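PDB 5YU3: lysine cyclodeaminase from Streptomyces pristinaespiralis, which catalyses the NAD-assisted cyclisation of L-lysine to L-pipecolic acid with loss of ammonia, and also recognises L-ornithine and L-2,4-diaminobutyric acid. Local coordinates for residues A[126-131]-A[277-282]; A[139-144]-A[152-157]; A[159-164]-A[202-207]. One frame throughout, in Å; residues are numbered along the deposited sequence.

Contact 1 (A[126-131]-A[277-282]); sequences SAVASR and PQLAHL
Ala129, in the last turns of helix 115-133, faces Leu279, which opens the short helix 279-284, and their CA atoms, 7.0 Å apart, mark the nearest approach of the two backbones. Leu279 does all the touching from its side. Its CG stands anti to the backbone N (chi1 178°), the isobutyl group reaches toward 126-131, and methyl CD1 makes the touch. That methyl rests against the helix backbone as much as against a side chain: CD1 of Leu279 lies 4.0 Å from CA of Ala129 and 4.1 Å from its CB. The small alanine lets the leucine come down close to the helix surface. One residue earlier, Val128 adds a looser flank, with its CG1 4.4 Å from CD1 of Leu279. All three residues are buried, and the contact between the segments is purely apolar. Beyond it, Leu279 also packs on Leu35 of helix 20-39, while Val128 leans on Thr32 of that same helix, so helix 20-39 borders the contact.

Away from the contact, the hydroxyl of Ser130 folds back on its own helix. Ser130 OG donates to Ser126 O over 2.8 Å, sitting above the carbonyl plane, while the backbone N of Ser130 binds the same oxygen from the opposite face; OG of Ser130 is also hydrogen-bonded to Asn231 ND2. Gln278 occupies the N-cap position of the second helix, and Leu279 is backbone-bonded to Ala255. This is apolar helix-to-helix packing that sets helix 115-133 against helix 279-284, whose start is thereby tied to edge strand 252-255 of the seven-stranded parallel, Rossmann-type sheet.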
loop_
_atom_site.group_PDB
_atom_site.type_symbol
_atom_site.label_atom_id
_atom_site.label_comp_id
_atom_site.label_asym_id
_atom_site.label_seq_id
_atom_site.Cartn_x
_atom_site.Cartn_y
_atom_site.Cartn_z
ATOM N N SER A 126 12.114 -8.212 19.404
ATOM C CA SER A 126 13.414 -8.505 20.008
ATOM C C SER A 126 13.255 -9.157 21.376
ATOM O O SER A 126 14.025 -10.057 21.737
ATOM C CB SER A 126 14.253 -7.231 20.117
ATOM O OG SER A 126 14.699 -6.788 18.846
ATOM N N ALA A 127 12.260 -8.717 22.158
ATOM C CA ALA A 127 12.029 -9.316 23.470
ATOM C C ALA A 127 11.587 -10.768 23.349
ATOM O O ALA A 127 12.027 -11.620 24.129
ATOM C CB ALA A 127 10.983 -8.510 24.251
ATOM N N VAL A 128 10.712 -11.072 22.380
ATOM C CA VAL A 128 10.309 -12.461 22.152
ATOM C C VAL A 128 11.520 -13.316 21.797
ATOM O O VAL A 128 11.703 -14.422 22.331
ATOM C CB VAL A 128 9.236 -12.538 21.049
ATOM C CG1 VAL A 128 8.935 -13.994 20.686
ATOM C CG2 VAL A 128 7.970 -11.839 21.510
ATOM N N ALA A 129 12.349 -12.832 20.872
ATOM C CA ALA A 129 13.512 -13.611 20.446
ATOM C C ALA A 129 14.529 -13.753 21.566
ATOM O O ALA A 129 15.160 -14.808 21.706
ATOM C CB ALA A 129 14.187 -12.960 19.240
ATOM N N SER A 130 14.725 -12.689 22.350
ATOM C CA SER A 130 15.760 -12.716 23.379
ATOM C C SER A 130 15.345 -13.565 24.571
ATOM O O SER A 130 16.202 -14.157 25.238
ATOM C CB SER A 130 16.098 -11.296 23.825
ATOM O OG SER A 130 16.592 -10.513 22.755
ATOM N N ARG A 131 14.047 -13.643 24.861
ATOM C CA ARG A 131 13.598 -14.582 25.877
ATOM C C ARG A 131 13.988 -16.005 25.502
ATOM O O ARG A 131 14.368 -16.804 26.368
ATOM C CB ARG A 131 12.084 -14.456 26.062
ATOM C CG ARG A 131 11.591 -14.809 27.440
ATOM C CD ARG A 131 10.246 -14.144 27.671
ATOM N NE ARG A 131 9.420 -14.283 26.477
ATOM C CZ ARG A 131 8.150 -13.900 26.395
ATOM N NH1 ARG A 131 7.554 -13.338 27.450
ATOM N NH2 ARG A 131 7.482 -14.079 25.257
ATOM N N PRO A 277 15.805 -22.356 12.103
ATOM C CA PRO A 277 14.346 -22.235 12.003
ATOM C C PRO A 277 13.902 -20.817 12.327
ATOM O O PRO A 277 14.465 -20.164 13.206
ATOM C CB PRO A 277 13.830 -23.245 13.027
ATOM C CG PRO A 277 15.129 -24.119 13.390
ATOM C CD PRO A 277 16.161 -23.353 13.182
ATOM N N GLN A 278 12.887 -20.345 11.599
ATOM C CA GLN A 278 12.394 -18.984 11.774
ATOM C C GLN A 278 11.790 -18.802 13.166
ATOM O O GLN A 278 11.451 -19.767 13.861
ATOM C CB GLN A 278 11.347 -18.651 10.707
ATOM C CG GLN A 278 10.048 -19.432 10.827
ATOM C CD GLN A 278 9.116 -19.204 9.644
ATOM O OE1 GLN A 278 8.149 -18.441 9.735
ATOM N NE2 GLN A 278 9.403 -19.864 8.525
ATOM N N LEU A 279 11.640 -17.534 13.561
ATOM C CA LEU A 279 11.218 -17.225 14.927
ATOM C C LEU A 279 9.871 -17.859 15.259
ATOM O O LEU A 279 9.688 -18.396 16.361
ATOM C CB LEU A 279 11.177 -15.710 15.122
ATOM C CG LEU A 279 10.704 -15.191 16.490
ATOM C CD1 LEU A 279 11.598 -15.708 17.604
ATOM C CD2 LEU A 279 10.686 -13.671 16.468
ATOM N N ALA A 280 8.922 -17.839 14.310
ATOM C CA ALA A 280 7.621 -18.455 14.558
ATOM C C ALA A 280 7.764 -19.921 14.945
ATOM O O ALA A 280 7.043 -20.416 15.819
ATOM C CB ALA A 280 6.723 -18.327 13.325
ATOM N N HIS A 281 8.694 -20.638 14.306
ATOM C CA HIS A 281 8.855 -22.048 14.649
ATOM C C HIS A 281 9.433 -22.212 16.048
ATOM O O HIS A 281 9.017 -23.115 16.789
ATOM C CB HIS A 281 9.727 -22.767 13.619
ATOM C CG HIS A 281 9.793 -24.254 13.822
ATOM N ND1 HIS A 281 10.877 -24.893 14.390
ATOM C CD2 HIS A 281 8.870 -25.220 13.591
ATOM C CE1 HIS A 281 10.636 -26.191 14.455
ATOM N NE2 HIS A 281 9.422 -26.413 13.988
ATOM N N LEU A 282 10.391 -21.357 16.423
ATOM C CA LEU A 282 10.910 -21.378 17.788
ATOM C C LEU A 282 9.797 -21.140 18.803
ATOM O O LEU A 282 9.767 -21.771 19.870
ATOM C CB LEU A 282 12.009 -20.330 17.958
ATOM C CG LEU A 282 13.232 -20.342 17.027
ATOM C CD1 LEU A 282 14.313 -19.432 17.570
ATOM C CD2 LEU A 282 13.744 -21.741 16.842
#

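Contact 2 (A[139-144]-A[152-157]); sequences HTLGLI and TQLHAL
Leu141 and Leu154 meet at the heart of a beta-alpha-beta unit of Rossmann type, in which strand 140-144 leads into helix 148-160, and the chain then returns to strand 165-169. Strand and helix segments run nearly antiparallel, at 161°, with 9.9 Å between their axes.

Leu141 can be followed from its root. CB leaves the strand toward the helix, CG lies anti to the backbone N (chi1 168°), and its two methyls part toward different leucines of the helix. Branch CD2 meets Leu154, 3.7 Å from its CD1 and 3.9 Å from its CA, the methyl thus resting partly on the helix backbone. Branch CD1 goes instead to CD1 of Leu157, also at 3.7 Å, the two side chains crossing at about a right angle. Two residues along the strand, Leu143 comes off the same face and lays CD1 against Leu154 CB at 4.1 Å, again roughly perpendicular.

Phe179 of helix 179-183 packs on both Leu143 and Leu154. Gln153 starts toward the strand, but its amide turns away to Ser126. Ile144, at the end of the strand, touches the bound NAD, and the Gln153 side chain is about 7 Å from that cofactor. The other Leu143 methyl, CD2, ends 4.2 Å from CB of Gln153.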
loop_
_atom_site.group_PDB
_atom_site.type_symbol
_atom_site.label_atom_id
_atom_site.label_comp_id
_atom_site.label_asym_id
_atom_site.label_seq_id
_atom_site.Cartn_x
_atom_site.Cartn_y
_atom_site.Cartn_z
ATOM N N HIS A 139 22.648 -9.541 32.099
ATOM C CA HIS A 139 22.747 -8.365 32.947
ATOM C C HIS A 139 23.171 -7.114 32.186
ATOM O O HIS A 139 22.782 -6.005 32.572
ATOM C CB HIS A 139 23.723 -8.700 34.108
ATOM C CG HIS A 139 24.390 -7.524 34.755
ATOM N ND1 HIS A 139 25.319 -6.732 34.110
ATOM C CD2 HIS A 139 24.330 -7.065 36.029
ATOM C CE1 HIS A 139 25.759 -5.803 34.942
ATOM N NE2 HIS A 139 25.177 -5.987 36.115
ATOM N N THR A 140 23.922 -7.260 31.097
ATOM C CA THR A 140 24.470 -6.132 30.351
ATOM C C THR A 140 23.939 -6.141 28.927
ATOM O O THR A 140 24.193 -7.087 28.174
ATOM C CB THR A 140 25.999 -6.180 30.324
ATOM O OG1 THR A 140 26.503 -5.979 31.652
ATOM C CG2 THR A 140 26.545 -5.101 29.398
ATOM N N LEU A 141 23.234 -5.082 28.551
ATOM C CA LEU A 141 22.767 -4.906 27.184
ATOM C C LEU A 141 23.722 -3.989 26.436
ATOM O O LEU A 141 24.207 -2.994 26.988
ATOM C CB LEU A 141 21.346 -4.324 27.157
ATOM C CG LEU A 141 20.794 -3.816 25.814
ATOM C CD1 LEU A 141 20.540 -4.999 24.887
ATOM C CD2 LEU A 141 19.501 -3.016 26.032
ATOM N N GLY A 142 24.005 -4.333 25.187
ATOM C CA GLY A 142 24.724 -3.456 24.279
ATOM C C GLY A 142 23.765 -2.903 23.238
ATOM O O GLY A 142 22.890 -3.624 22.750
ATOM N N LEU A 143 23.921 -1.618 22.917
ATOM C CA LEU A 143 23.147 -0.982 21.853
ATOM C C LEU A 143 24.103 -0.296 20.898
ATOM O O LEU A 143 24.886 0.562 21.315
ATOM C CB LEU A 143 22.137 0.039 22.405
ATOM C CG LEU A 143 21.051 -0.502 23.340
ATOM C CD1 LEU A 143 20.238 0.652 23.923
ATOM C CD2 LEU A 143 20.124 -1.520 22.647
ATOM N N ILE A 144 24.051 -0.670 19.619
ATOM C CA ILE A 144 24.759 0.051 18.567
ATOM C C ILE A 144 23.712 0.783 17.743
ATOM O O ILE A 144 22.833 0.147 17.144
ATOM C CB ILE A 144 25.595 -0.881 17.674
ATOM C CG1 ILE A 144 26.444 -1.835 18.520
ATOM C CG2 ILE A 144 26.445 -0.036 16.716
ATOM C CD1 ILE A 144 27.613 -1.169 19.152
ATOM N N THR A 152 13.025 1.650 22.388
ATOM C CA THR A 152 12.131 0.541 22.694
ATOM C C THR A 152 12.849 -0.802 22.731
ATOM O O THR A 152 12.330 -1.736 23.348
ATOM C CB THR A 152 10.964 0.476 21.702
ATOM O OG1 THR A 152 11.463 0.575 20.367
ATOM C CG2 THR A 152 9.966 1.627 21.970
ATOM N N GLN A 153 14.024 -0.922 22.094
ATOM C CA GLN A 153 14.847 -2.109 22.309
ATOM C C GLN A 153 15.219 -2.229 23.780
ATOM O O GLN A 153 15.008 -3.276 24.403
ATOM C CB GLN A 153 16.115 -2.059 21.442
ATOM C CG GLN A 153 15.872 -2.161 19.927
ATOM C CD GLN A 153 15.337 -3.516 19.521
ATOM O OE1 GLN A 153 15.941 -4.552 19.823
ATOM N NE2 GLN A 153 14.183 -3.524 18.845
ATOM N N LEU A 154 15.768 -1.153 24.351
ATOM C CA LEU A 154 16.122 -1.164 25.768
ATOM C C LEU A 154 14.887 -1.388 26.637
ATOM O O LEU A 154 14.904 -2.214 27.556
ATOM C CB LEU A 154 16.821 0.144 26.143
ATOM C CG LEU A 154 16.940 0.364 27.659
ATOM C CD1 LEU A 154 17.726 -0.769 28.300
ATOM C CD2 LEU A 154 17.600 1.678 27.951
ATOM N N HIS A 155 13.783 -0.707 26.326
ATOM C CA HIS A 155 12.602 -0.825 27.171
ATOM C C HIS A 155 12.059 -2.250 27.161
ATOM O O HIS A 155 11.881 -2.864 28.219
ATOM C CB HIS A 155 11.530 0.173 26.725
ATOM C CG HIS A 155 10.280 0.095 27.541
ATOM N ND1 HIS A 155 9.025 0.327 27.018
ATOM C CD2 HIS A 155 10.098 -0.199 28.851
ATOM C CE1 HIS A 155 8.124 0.185 27.976
ATOM N NE2 HIS A 155 8.748 -0.137 29.097
ATOM N N ALA A 156 11.810 -2.806 25.966
ATOM C CA ALA A 156 11.267 -4.163 25.884
ATOM C C ALA A 156 12.194 -5.183 26.541
ATOM O O ALA A 156 11.743 -6.060 27.284
ATOM C CB ALA A 156 11.019 -4.547 24.423
ATOM N N LEU A 157 13.495 -5.111 26.248
ATOM C CA LEU A 157 14.403 -6.107 26.809
ATOM C C LEU A 157 14.475 -6.001 28.325
ATOM O O LEU A 157 14.592 -7.024 29.010
ATOM C CB LEU A 157 15.796 -5.969 26.186
ATOM C CG LEU A 157 15.789 -6.344 24.701
ATOM C CD1 LEU A 157 17.100 -5.940 24.030
ATOM C CD2 LEU A 157 15.501 -7.828 24.518
#

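Contact 3 (A[159-164]-A[202-207]); sequences LVLPLQ and ADVIST
Val204 turns one methyl, CG1, to two leucines of the 159-164 connection. Leu161 comes at it slantwise, the two side chains set obliquely, and its CD1 stops 4.1 Å from CG1 of Val204. Leu163 arrives from a different angle: its CB leaves the backbone across the line to the strand rather than along it, yet the isobutyl group swings round until CD2 is 4.2 Å from that same CG1. The valine methyl therefore sits where the two leucine tips converge. A chi1 of 48° places CG1 between the backbone N and the carbonyl carbon, with CG2 anti to N, and it is the CG1 branch that both leucines reach.

The two leucines are linked by the turn between them. Pro162 is the centre of an inverse gamma turn, with a weak bond from Leu163 N to Leu161 O, 2.8 Å long; the turn sets the leucines two residues apart, with both tips reaching the same methyl. Leu141 of strand 140-144 touches both Leu163 and Val204 and so joins the group. Just before Val204, Asp203 is held by a salt bridge to Arg225 and accepts from the backbone N atoms of His139 and Thr140. Here the loop from helix 148-160 to strand 165-169 packs on the start of strand 204-207: the return from helix to strand in the beta-alpha-beta crossover of a Rossmann-type fold.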
loop_
_atom_site.group_PDB
_atom_site.type_symbol
_atom_site.label_atom_id
_atom_site.label_comp_id
_atom_site.label_asym_id
_atom_site.label_seq_id
_atom_site.Cartn_x
_atom_site.Cartn_y
_atom_site.Cartn_z
ATOM N N LEU A 159 12.081 -5.502 30.238
ATOM C CA LEU A 159 10.926 -6.158 30.837
ATOM C C LEU A 159 11.038 -7.670 30.840
ATOM O O LEU A 159 10.284 -8.327 31.567
ATOM C CB LEU A 159 9.625 -5.774 30.109
ATOM C CG LEU A 159 9.338 -4.276 30.005
ATOM C CD1 LEU A 159 8.089 -4.058 29.178
ATOM C CD2 LEU A 159 9.182 -3.630 31.381
ATOM N N VAL A 160 11.928 -8.248 30.031
ATOM C CA VAL A 160 12.023 -9.700 29.939
ATOM C C VAL A 160 13.356 -10.243 30.436
ATOM O O VAL A 160 13.478 -11.469 30.607
ATOM C CB VAL A 160 11.749 -10.190 28.501
ATOM C CG1 VAL A 160 10.326 -9.774 28.065
ATOM C CG2 VAL A 160 12.770 -9.625 27.549
ATOM N N LEU A 161 14.351 -9.387 30.663
ATOM C CA LEU A 161 15.649 -9.788 31.184
ATOM C C LEU A 161 16.049 -8.899 32.352
ATOM O O LEU A 161 15.689 -7.717 32.394
ATOM C CB LEU A 161 16.738 -9.710 30.101
ATOM C CG LEU A 161 16.569 -10.613 28.880
ATOM C CD1 LEU A 161 17.552 -10.196 27.790
ATOM C CD2 LEU A 161 16.712 -12.094 29.279
ATOM N N PRO A 162 16.819 -9.434 33.306
ATOM C CA PRO A 162 17.209 -8.660 34.499
ATOM C C PRO A 162 18.366 -7.703 34.235
ATOM O O PRO A 162 19.419 -7.752 34.886
ATOM C CB PRO A 162 17.563 -9.767 35.496
ATOM C CG PRO A 162 18.106 -10.908 34.507
ATOM C CD PRO A 162 17.375 -10.831 33.420
ATOM N N LEU A 163 18.162 -6.801 33.278
ATOM C CA LEU A 163 19.220 -5.907 32.833
ATOM C C LEU A 163 19.571 -4.908 33.921
ATOM O O LEU A 163 18.689 -4.285 34.521
ATOM C CB LEU A 163 18.799 -5.161 31.568
ATOM C CG LEU A 163 18.529 -6.002 30.321
ATOM C CD1 LEU A 163 18.240 -5.088 29.144
ATOM C CD2 LEU A 163 19.709 -6.917 29.999
ATOM N N GLN A 164 20.870 -4.751 34.169
ATOM C CA GLN A 164 21.354 -3.763 35.116
ATOM C C GLN A 164 22.074 -2.599 34.461
ATOM O O GLN A 164 22.159 -1.526 35.067
ATOM C CB GLN A 164 22.287 -4.419 36.142
ATOM C CG GLN A 164 21.565 -5.392 37.062
ATOM C CD GLN A 164 20.899 -4.684 38.230
ATOM O OE1 GLN A 164 19.964 -5.209 38.840
ATOM N NE2 GLN A 164 21.380 -3.479 38.547
ATOM N N ALA A 202 28.955 -7.318 26.510
ATOM C CA ALA A 202 27.500 -7.441 26.548
ATOM C C ALA A 202 27.054 -8.897 26.579
ATOM O O ALA A 202 27.673 -9.777 25.970
ATOM C CB ALA A 202 26.872 -6.733 25.342
ATOM N N ASP A 203 25.948 -9.141 27.283
ATOM C CA ASP A 203 25.255 -10.424 27.229
ATOM C C ASP A 203 24.256 -10.498 26.080
ATOM O O ASP A 203 24.022 -11.578 25.523
ATOM C CB ASP A 203 24.507 -10.680 28.538
ATOM C CG ASP A 203 25.427 -10.694 29.740
ATOM O OD1 ASP A 203 26.387 -11.495 29.733
ATOM O OD2 ASP A 203 25.186 -9.904 30.682
ATOM N N VAL A 204 23.647 -9.374 25.735
ATOM C CA VAL A 204 22.719 -9.282 24.615
ATOM C C VAL A 204 22.977 -7.939 23.945
ATOM O O VAL A 204 23.315 -6.963 24.618
ATOM C CB VAL A 204 21.260 -9.441 25.102
ATOM C CG1 VAL A 204 21.007 -8.556 26.305
ATOM C CG2 VAL A 204 20.258 -9.151 23.975
ATOM N N ILE A 205 22.884 -7.895 22.619
ATOM C CA ILE A 205 23.118 -6.669 21.864
ATOM C C ILE A 205 21.938 -6.472 20.925
ATOM O O ILE A 205 21.424 -7.447 20.371
ATOM C CB ILE A 205 24.440 -6.724 21.062
ATOM C CG1 ILE A 205 25.650 -6.729 22.009
ATOM C CG2 ILE A 205 24.552 -5.550 20.060
ATOM C CD1 ILE A 205 26.982 -7.036 21.315
ATOM N N SER A 206 21.503 -5.223 20.754
ATOM C CA SER A 206 20.648 -4.839 19.634
ATOM C C SER A 206 21.397 -3.841 18.762
ATOM O O SER A 206 21.910 -2.834 19.264
ATOM C CB SER A 206 19.312 -4.222 20.106
ATOM O OG SER A 206 18.484 -5.192 20.700
ATOM N N THR A 207 21.467 -4.118 17.460
ATOM C CA THR A 207 21.964 -3.149 16.492
ATOM C C THR A 207 20.769 -2.548 15.765
ATOM O O THR A 207 19.911 -3.283 15.269
ATOM C CB THR A 207 22.949 -3.777 15.491
ATOM O OG1 THR A 207 22.289 -4.762 14.684
ATOM C CG2 THR A 207 24.108 -4.449 16.229
#

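Overall arrangement
Contacts 2 and 3 are almost one piece of core, their centres 5 Å apart: contact 2 uses helix 148-160 and contact 3 the turn that follows it, and their neighbouring strands are joined by the bond from Gly142 N to Val204 O (2.8 Å). The centre of contact 1 is about 16 Å from that of contact 2 and about 15 Å from that of contact 3; along the chain both are nested between its two segments. OE1 of Gln153 hydrogen-bonds Ser126 OG (2.7 Å) and Ser206 OG (2.8 Å), linking all three. Ile144 of contact 2 lines the NAD pocket; in contact 1 the Leu279 side chain is about 10 Å from NAD, and that of Ala129 about 11 Å from the sodium ion.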